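Local structure of Atu0111 protein (Agrobacterium tumefaciens, 2FSQ) at residues 87-95 / 160-171. The protein is of unknown function but belongs to the 2H superfamily, so it may have a phosphoesterase-like activity. Residues are numbered along the deposited sequence; the frame is centred on the assembly and turned at random. Where two conformers were deposited one is given.
Sequences VFQGVIESR and RDTFADFFGYRH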
ATOM      1  N   VAL A  87       2.733  -5.876   3.267  1.00 11.03           N
ATOM      2  CA  VAL A  87       3.919  -6.352   3.980  1.00 11.63           C
ATOM      3  C   VAL A  87       4.981  -6.782   2.967  1.00 11.73           C
ATOM      4  O   VAL A  87       6.150  -6.451   3.115  1.00 11.68           O
ATOM      5  CB  VAL A  87       3.577  -7.532   4.898  1.00 11.60           C
ATOM      6  CG1 VAL A  87       4.819  -8.067   5.622  1.00 13.88           C
ATOM      7  CG2 VAL A  87       2.526  -7.089   5.921  1.00 14.02           C
ATOM      8  N   PHE A  88       4.565  -7.502   1.924  1.00 11.35           N
ATOM      9  CA  PHE A  88       5.501  -7.936   0.872  1.00 11.31           C
ATOM     10  C   PHE A  88       4.735  -8.080  -0.426  1.00 11.81           C
ATOM     11  O   PHE A  88       3.768  -8.840  -0.481  1.00 12.31           O
ATOM     12  CB  PHE A  88       6.157  -9.271   1.262  1.00 11.73           C
ATOM     13  CG  PHE A  88       7.274  -9.676   0.347  1.00 11.86           C
ATOM     14  CD1 PHE A  88       8.570  -9.275   0.609  1.00 12.41           C
ATOM     15  CD2 PHE A  88       7.032 -10.473  -0.775  1.00 11.50           C
ATOM     16  CE1 PHE A  88       9.623  -9.645  -0.223  1.00 12.88           C
ATOM     17  CE2 PHE A  88       8.082 -10.840  -1.629  1.00 12.30           C
ATOM     18  CZ  PHE A  88       9.370 -10.452  -1.339  1.00 11.71           C
ATOM     19  N   GLN A  89       5.125  -7.321  -1.460  1.00 10.81           N
ATOM     20  CA  GLN A  89       4.443  -7.402  -2.754  1.00 12.05           C
ATOM     21  C   GLN A  89       4.665  -8.759  -3.385  1.00 11.89           C
ATOM     22  O   GLN A  89       5.799  -9.227  -3.452  1.00 12.35           O
ATOM     23  CB  GLN A  89       4.989  -6.379  -3.745  1.00 12.52           C
ATOM     24  CG  GLN A  89       4.622  -4.949  -3.467  1.00 13.39           C
ATOM     25  CD  GLN A  89       4.995  -4.030  -4.637  1.00 14.21           C
ATOM     26  OE1 GLN A  89       5.201  -4.491  -5.757  1.00 16.14           O
ATOM     27  NE2 GLN A  89       5.083  -2.732  -4.374  1.00 15.52           N
ATOM     28  N   GLY A  90       3.592  -9.344  -3.918  1.00 11.92           N
ATOM     29  CA  GLY A  90       3.698 -10.553  -4.739  1.00 12.07           C
ATOM     30  C   GLY A  90       3.878 -10.133  -6.197  1.00 11.95           C
ATOM     31  O   GLY A  90       4.383  -9.050  -6.499  1.00 12.41           O
ATOM     32  N   VAL A  91       3.435 -10.977  -7.115  1.00 11.99           N
ATOM     33  CA  VAL A  91       3.571 -10.658  -8.542  1.00 12.23           C
ATOM     34  C   VAL A  91       2.350  -9.913  -9.050  1.00 11.90           C
ATOM     35  O   VAL A  91       1.298  -9.901  -8.407  1.00 12.58           O
ATOM     36  CB  VAL A  91       3.822 -11.920  -9.423  1.00 12.53           C
ATOM     37  CG1 VAL A  91       5.112 -12.597  -9.002  1.00 13.13           C
ATOM     38  CG2 VAL A  91       2.634 -12.881  -9.343  1.00 14.17           C
ATOM     39  N   ILE A  92       2.488  -9.295 -10.217  1.00 11.73           N
ATOM     40  CA  ILE A  92       1.367  -8.588 -10.833  1.00 12.37           C
ATOM     41  C   ILE A  92       1.470  -8.646 -12.356  1.00 12.73           C
ATOM     42  O   ILE A  92       2.572  -8.647 -12.916  1.00 12.40           O
ATOM     43  CB  ILE A  92       1.236  -7.119 -10.268  1.00 12.23           C
ATOM     44  CG1 ILE A  92      -0.146  -6.527 -10.562  1.00 12.37           C
ATOM     45  CG2 ILE A  92       2.378  -6.221 -10.778  1.00 12.95           C
ATOM     46  CD1 ILE A  92      -0.403  -5.166  -9.849  1.00 13.68           C
ATOM     47  N   GLU A  93       0.309  -8.686 -13.015  1.00 13.33           N
ATOM     48  CA  GLU A  93       0.216  -8.865 -14.458  1.00 14.40           C
ATOM     49  C   GLU A  93       1.006  -7.821 -15.246  1.00 13.51           C
ATOM     50  O   GLU A  93       1.551  -8.119 -16.319  1.00 13.79           O
ATOM     51  CB  GLU A  93      -1.261  -8.796 -14.847  1.00 15.32           C
ATOM     52  CG  GLU A  93      -1.522  -8.828 -16.347  1.00 18.62           C
ATOM     53  CD  GLU A  93      -1.082 -10.131 -16.996  1.00 22.85           C
ATOM     54  OE1 GLU A  93      -1.248 -11.196 -16.373  1.00 26.68           O
ATOM     55  OE2 GLU A  93      -0.577 -10.083 -18.137  1.00 27.03           O
ATOM     56  N   SER A  94       1.047  -6.608 -14.692  1.00 13.37           N
ATOM     57  CA  SER A  94       1.668  -5.457 -15.313  1.00 13.94           C
ATOM     58  C   SER A  94       3.183  -5.377 -15.142  1.00 13.99           C
ATOM     59  O   SER A  94       3.801  -4.437 -15.643  1.00 14.58           O
ATOM     60  CB  SER A  94       1.046  -4.179 -14.756  1.00 14.06           C
ATOM     61  OG  SER A  94       1.027  -4.222 -13.336  1.00 14.98           O
ATOM     62  N   ARG A  95       3.786  -6.350 -14.445  1.00 13.18           N
ATOM     63  CA  ARG A  95       5.223  -6.304 -14.211  1.00 13.60           C
ATOM     64  C   ARG A  95       5.842  -7.706 -14.283  1.00 13.78           C
ATOM     65  O   ARG A  95       6.313  -8.260 -13.289  1.00 13.65           O
ATOM     66  CB  ARG A  95       5.544  -5.557 -12.904  1.00 13.93           C
ATOM     67  CG  ARG A  95       7.022  -5.242 -12.776  1.00 15.87           C
ATOM     68  CD  ARG A  95       7.303  -4.062 -11.903  1.00 19.06           C
ATOM     69  NE  ARG A  95       6.733  -4.269 -10.598  1.00 19.28           N
ATOM     70  CZ  ARG A  95       6.822  -3.395  -9.599  1.00 20.35           C
ATOM     71  NH1 ARG A  95       6.237  -3.688  -8.439  1.00 19.31           N
ATOM     72  NH2 ARG A  95       7.479  -2.232  -9.767  1.00 19.54           N
ATOM     73  N   ARG A 160       9.700  -9.714   6.244  1.00 13.74           N
ATOM     74  CA  ARG A 160       9.972  -9.439   4.829  1.00 13.62           C
ATOM     75  C   ARG A 160      11.141 -10.250   4.310  1.00 14.98           C
ATOM     76  O   ARG A 160      11.080 -10.756   3.200  1.00 14.82           O
ATOM     77  CB  ARG A 160      10.185  -7.942   4.598  1.00 13.59           C
ATOM     78  CG  ARG A 160       8.855  -7.198   4.574  1.00 13.39           C
ATOM     79  CD  ARG A 160       9.012  -5.681   4.490  1.00 11.91           C
ATOM     80  NE  ARG A 160       9.968  -5.301   3.447  1.00 10.38           N
ATOM     81  CZ  ARG A 160       9.680  -5.234   2.150  1.00 10.45           C
ATOM     82  NH1 ARG A 160       8.457  -5.528   1.708  1.00 11.81           N
ATOM     83  NH2 ARG A 160      10.638  -4.903   1.288  1.00 11.31           N
ATOM     84  N   ASP A 161      12.191 -10.388   5.109  1.00 14.67           N
ATOM     85  CA  ASP A 161      13.329 -11.195   4.667  1.00 16.29           C
ATOM     86  C   ASP A 161      12.886 -12.642   4.481  1.00 16.70           C
ATOM     87  O   ASP A 161      13.319 -13.334   3.551  1.00 17.70           O
ATOM     88  CB  ASP A 161      14.465 -11.153   5.690  1.00 16.44           C
ATOM     89  CG  ASP A 161      15.231  -9.841   5.674  1.00 18.62           C
ATOM     90  OD1 ASP A 161      15.081  -9.066   4.700  1.00 19.98           O
ATOM     91  OD2 ASP A 161      15.978  -9.582   6.654  1.00 22.08           O
ATOM     92  N   THR A 162      12.016 -13.108   5.372  1.00 16.03           N
ATOM     93  CA  THR A 162      11.541 -14.471   5.270  1.00 16.86           C
ATOM     94  C   THR A 162      10.649 -14.616   4.031  1.00 16.86           C
ATOM     95  O   THR A 162      10.774 -15.584   3.280  1.00 17.12           O
ATOM     96  CB  THR A 162      10.806 -14.906   6.571  1.00 16.54           C
ATOM     97  OG1 THR A 162      11.640 -14.631   7.706  1.00 18.45           O
ATOM     98  CG2 THR A 162      10.461 -16.411   6.552  1.00 17.84           C
ATOM     99  N   PHE A 163       9.776 -13.638   3.781  1.00 16.07           N
ATOM    100  CA  PHE A 163       8.976 -13.680   2.566  1.00 16.12           C
ATOM    101  C   PHE A 163       9.815 -13.685   1.303  1.00 16.59           C
ATOM    102  O   PHE A 163       9.446 -14.351   0.338  1.00 16.17           O
ATOM    103  CB  PHE A 163       7.968 -12.532   2.503  1.00 15.55           C
ATOM    104  CG  PHE A 163       6.726 -12.767   3.341  1.00 15.07           C
ATOM    105  CD1 PHE A 163       5.957 -13.928   3.195  1.00 16.53           C
ATOM    106  CD2 PHE A 163       6.311 -11.810   4.243  1.00 14.21           C
ATOM    107  CE1 PHE A 163       4.805 -14.116   3.972  1.00 17.02           C
ATOM    108  CE2 PHE A 163       5.179 -11.977   5.004  1.00 15.17           C
ATOM    109  CZ  PHE A 163       4.428 -13.133   4.889  1.00 15.91           C
ATOM    110  N   ALA A 164      10.928 -12.955   1.305  1.00 16.55           N
ATOM    111  CA  ALA A 164      11.793 -12.923   0.122  1.00 17.71           C
ATOM    112  C   ALA A 164      12.290 -14.324  -0.196  1.00 18.46           C
ATOM    113  O   ALA A 164      12.359 -14.708  -1.354  1.00 18.20           O
ATOM    114  CB  ALA A 164      12.959 -11.961   0.327  1.00 18.06           C
ATOM    115  N   ASP A 165      12.614 -15.099   0.837  1.00 18.51           N
ATOM    116  CA  ASP A 165      13.026 -16.491   0.633  1.00 20.38           C
ATOM    117  C   ASP A 165      11.913 -17.334   0.019  1.00 20.46           C
ATOM    118  O   ASP A 165      12.152 -18.116  -0.897  1.00 21.55           O
ATOM    119  CB  ASP A 165      13.485 -17.113   1.954  1.00 21.16           C
ATOM    120  CG  ASP A 165      14.804 -16.555   2.437  1.00 24.72           C
ATOM    121  OD1 ASP A 165      15.570 -16.005   1.614  1.00 28.50           O
ATOM    122  OD2 ASP A 165      15.080 -16.667   3.656  1.00 29.86           O
ATOM    123  N   PHE A 166      10.694 -17.195   0.535  1.00 19.16           N
ATOM    124  CA  PHE A 166       9.556 -17.948  -0.008  1.00 18.73           C
ATOM    125  C   PHE A 166       9.125 -17.516  -1.408  1.00 18.76           C
ATOM    126  O   PHE A 166       8.778 -18.333  -2.255  1.00 19.58           O
ATOM    127  CB  PHE A 166       8.371 -17.907   0.972  1.00 19.39           C
ATOM    128  CG  PHE A 166       8.520 -18.865   2.133  1.00 19.37           C
ATOM    129  CD1 PHE A 166       9.380 -18.579   3.189  1.00 21.13           C
ATOM    130  CD2 PHE A 166       7.818 -20.063   2.148  1.00 21.65           C
ATOM    131  CE1 PHE A 166       9.517 -19.460   4.260  1.00 21.60           C
ATOM    132  CE2 PHE A 166       7.952 -20.952   3.221  1.00 21.88           C
ATOM    133  CZ  PHE A 166       8.804 -20.656   4.261  1.00 22.11           C
ATOM    134  N   PHE A 167       9.147 -16.213  -1.655  1.00 16.67           N
ATOM    135  CA  PHE A 167       8.718 -15.689  -2.950  1.00 16.58           C
ATOM    136  C   PHE A 167       9.796 -15.826  -4.022  1.00 16.67           C
ATOM    137  O   PHE A 167       9.478 -15.864  -5.212  1.00 17.90           O
ATOM    138  CB  PHE A 167       8.252 -14.236  -2.804  1.00 16.13           C
ATOM    139  CG  PHE A 167       6.832 -14.107  -2.332  1.00 15.90           C
ATOM    140  CD1 PHE A 167       5.823 -13.813  -3.238  1.00 16.61           C
ATOM    141  CD2 PHE A 167       6.494 -14.279  -0.981  1.00 15.80           C
ATOM    142  CE1 PHE A 167       4.490 -13.689  -2.829  1.00 17.04           C
ATOM    143  CE2 PHE A 167       5.158 -14.154  -0.563  1.00 16.83           C
ATOM    144  CZ  PHE A 167       4.160 -13.862  -1.491  1.00 15.79           C
ATOM    145  N   GLY A 168      11.054 -15.886  -3.588  1.00 16.10           N
ATOM    146  CA  GLY A 168      12.185 -16.131  -4.485  1.00 16.54           C
ATOM    147  C   GLY A 168      12.629 -14.926  -5.294  1.00 16.17           C
ATOM    148  O   GLY A 168      13.226 -15.076  -6.357  1.00 17.10           O
ATOM    149  N   TYR A 169      12.377 -13.726  -4.775  1.00 15.26           N
ATOM    150  CA  TYR A 169      12.923 -12.499  -5.345  1.00 14.17           C
ATOM    151  C   TYR A 169      12.936 -11.440  -4.266  1.00 14.13           C
ATOM    152  O   TYR A 169      12.305 -11.598  -3.208  1.00 14.23           O
ATOM    153  CB  TYR A 169      12.099 -11.989  -6.547  1.00 13.81           C
ATOM    154  CG  TYR A 169      10.643 -11.717  -6.204  1.00 13.43           C
ATOM    155  CD1 TYR A 169      10.260 -10.556  -5.520  1.00 12.92           C
ATOM    156  CD2 TYR A 169       9.654 -12.612  -6.561  1.00 12.58           C
ATOM    157  CE1 TYR A 169       8.922 -10.315  -5.207  1.00 12.85           C
ATOM    158  CE2 TYR A 169       8.331 -12.380  -6.253  1.00 12.50           C
ATOM    159  CZ  TYR A 169       7.970 -11.230  -5.585  1.00 12.37           C
ATOM    160  OH  TYR A 169       6.649 -11.041  -5.293  1.00 12.64           O
ATOM    161  N   ARG A 170      13.689 -10.374  -4.541  0.60 14.07           N
ATOM    162  CA  ARG A 170      13.725  -9.147  -3.733  0.60 14.57           C
ATOM    163  C   ARG A 170      13.671  -7.968  -4.696  0.60 13.88           C
ATOM    164  O   ARG A 170      14.350  -7.972  -5.739  0.60 13.72           O
ATOM    165  CB  ARG A 170      15.022  -9.045  -2.913  0.60 15.26           C
ATOM    166  CG  ARG A 170      15.086  -9.925  -1.676  0.60 17.00           C
ATOM    167  CD  ARG A 170      16.475  -9.922  -1.033  0.60 16.58           C
ATOM    168  NE  ARG A 170      16.500 -10.689   0.214  0.60 20.50           N
ATOM    169  CZ  ARG A 170      16.989 -10.243   1.367  0.60 21.59           C
ATOM    170  NH1 ARG A 170      17.527  -9.035   1.453  0.60 22.77           N
ATOM    171  NH2 ARG A 170      16.957 -11.020   2.440  0.60 22.85           N
ATOM    172  N   HIS A 171      12.875  -6.958  -4.356  1.00 12.50           N
ATOM    173  CA  HIS A 171      12.877  -5.713  -5.141  1.00 12.58           C
ATOM    174  C   HIS A 171      14.104  -4.866  -4.781  1.00 12.96           C
ATOM    175  O   HIS A 171      14.710  -5.064  -3.725  1.00 12.25           O
ATOM    176  CB  HIS A 171      11.609  -4.910  -4.858  1.00 12.51           C
ATOM    177  CG  HIS A 171      10.354  -5.567  -5.333  1.00 11.62           C
ATOM    178  ND1 HIS A 171       9.129  -4.932  -5.295  1.00 12.69           N
ATOM    179  CD2 HIS A 171      10.125  -6.804  -5.855  1.00 11.88           C
ATOM    180  CE1 HIS A 171       8.204  -5.744  -5.781  1.00 13.10           C
ATOM    181  NE2 HIS A 171       8.779  -6.879  -6.139  1.00 11.98           N
TER
HETATM  182  O   HOH W   1       7.495  -5.712  -1.028  1.00 12.11           O
HETATM  183  O   HOH W   2       6.874  -8.456  -7.410  1.00 13.60           O
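Phe-88 drives its ring against the last turns of helix 150-167. With CG of Phe-88 anti to the backbone N (chi1 -171°), the ring reaches in between Phe-163 and Phe-167. Phe-163 CB sits over one face of the Phe-88 ring, 3.9 Å from the centroid, as a CH-pi contact. Phe-88 CD2 in turn lies over a face of Phe-167, with the two ring planes tilted by 46°. The Tyr-169 ring runs nearly parallel to Phe-88 but is slid aside, so the two barely overlap. Phe-88, Phe-167 and Tyr-169 thus form an aromatic cluster. Tyr-169 O, buried without a polar partner in the model, lies at the Phe-88 ring edge. Polar bonds flank the cluster. Tyr-169 OH donates to Gln-89 O at 2.7 Å. Arg-160 brings NH1 to Val-87 O at 2.9 Å, a nearly straight bond in the guanidinium plane. One water accepts from Arg-160 NH1 and Gln-89 N; another joins Gly-90 O to His-171 NE2. Gln-89 OE1 touches the His-171 ring edge, 3.3 Å from CE1, its amide almost perpendicular to the ring. Val-87 and Phe-88 form a classic beta bulge opposite Val-45 of strand 42-48. Phe-163 and Phe-167 also reach Val-45, packing helix 150-167 on the four-stranded antiparallel sheet, while Tyr-169 touches Tyr-118 of helix 111-121.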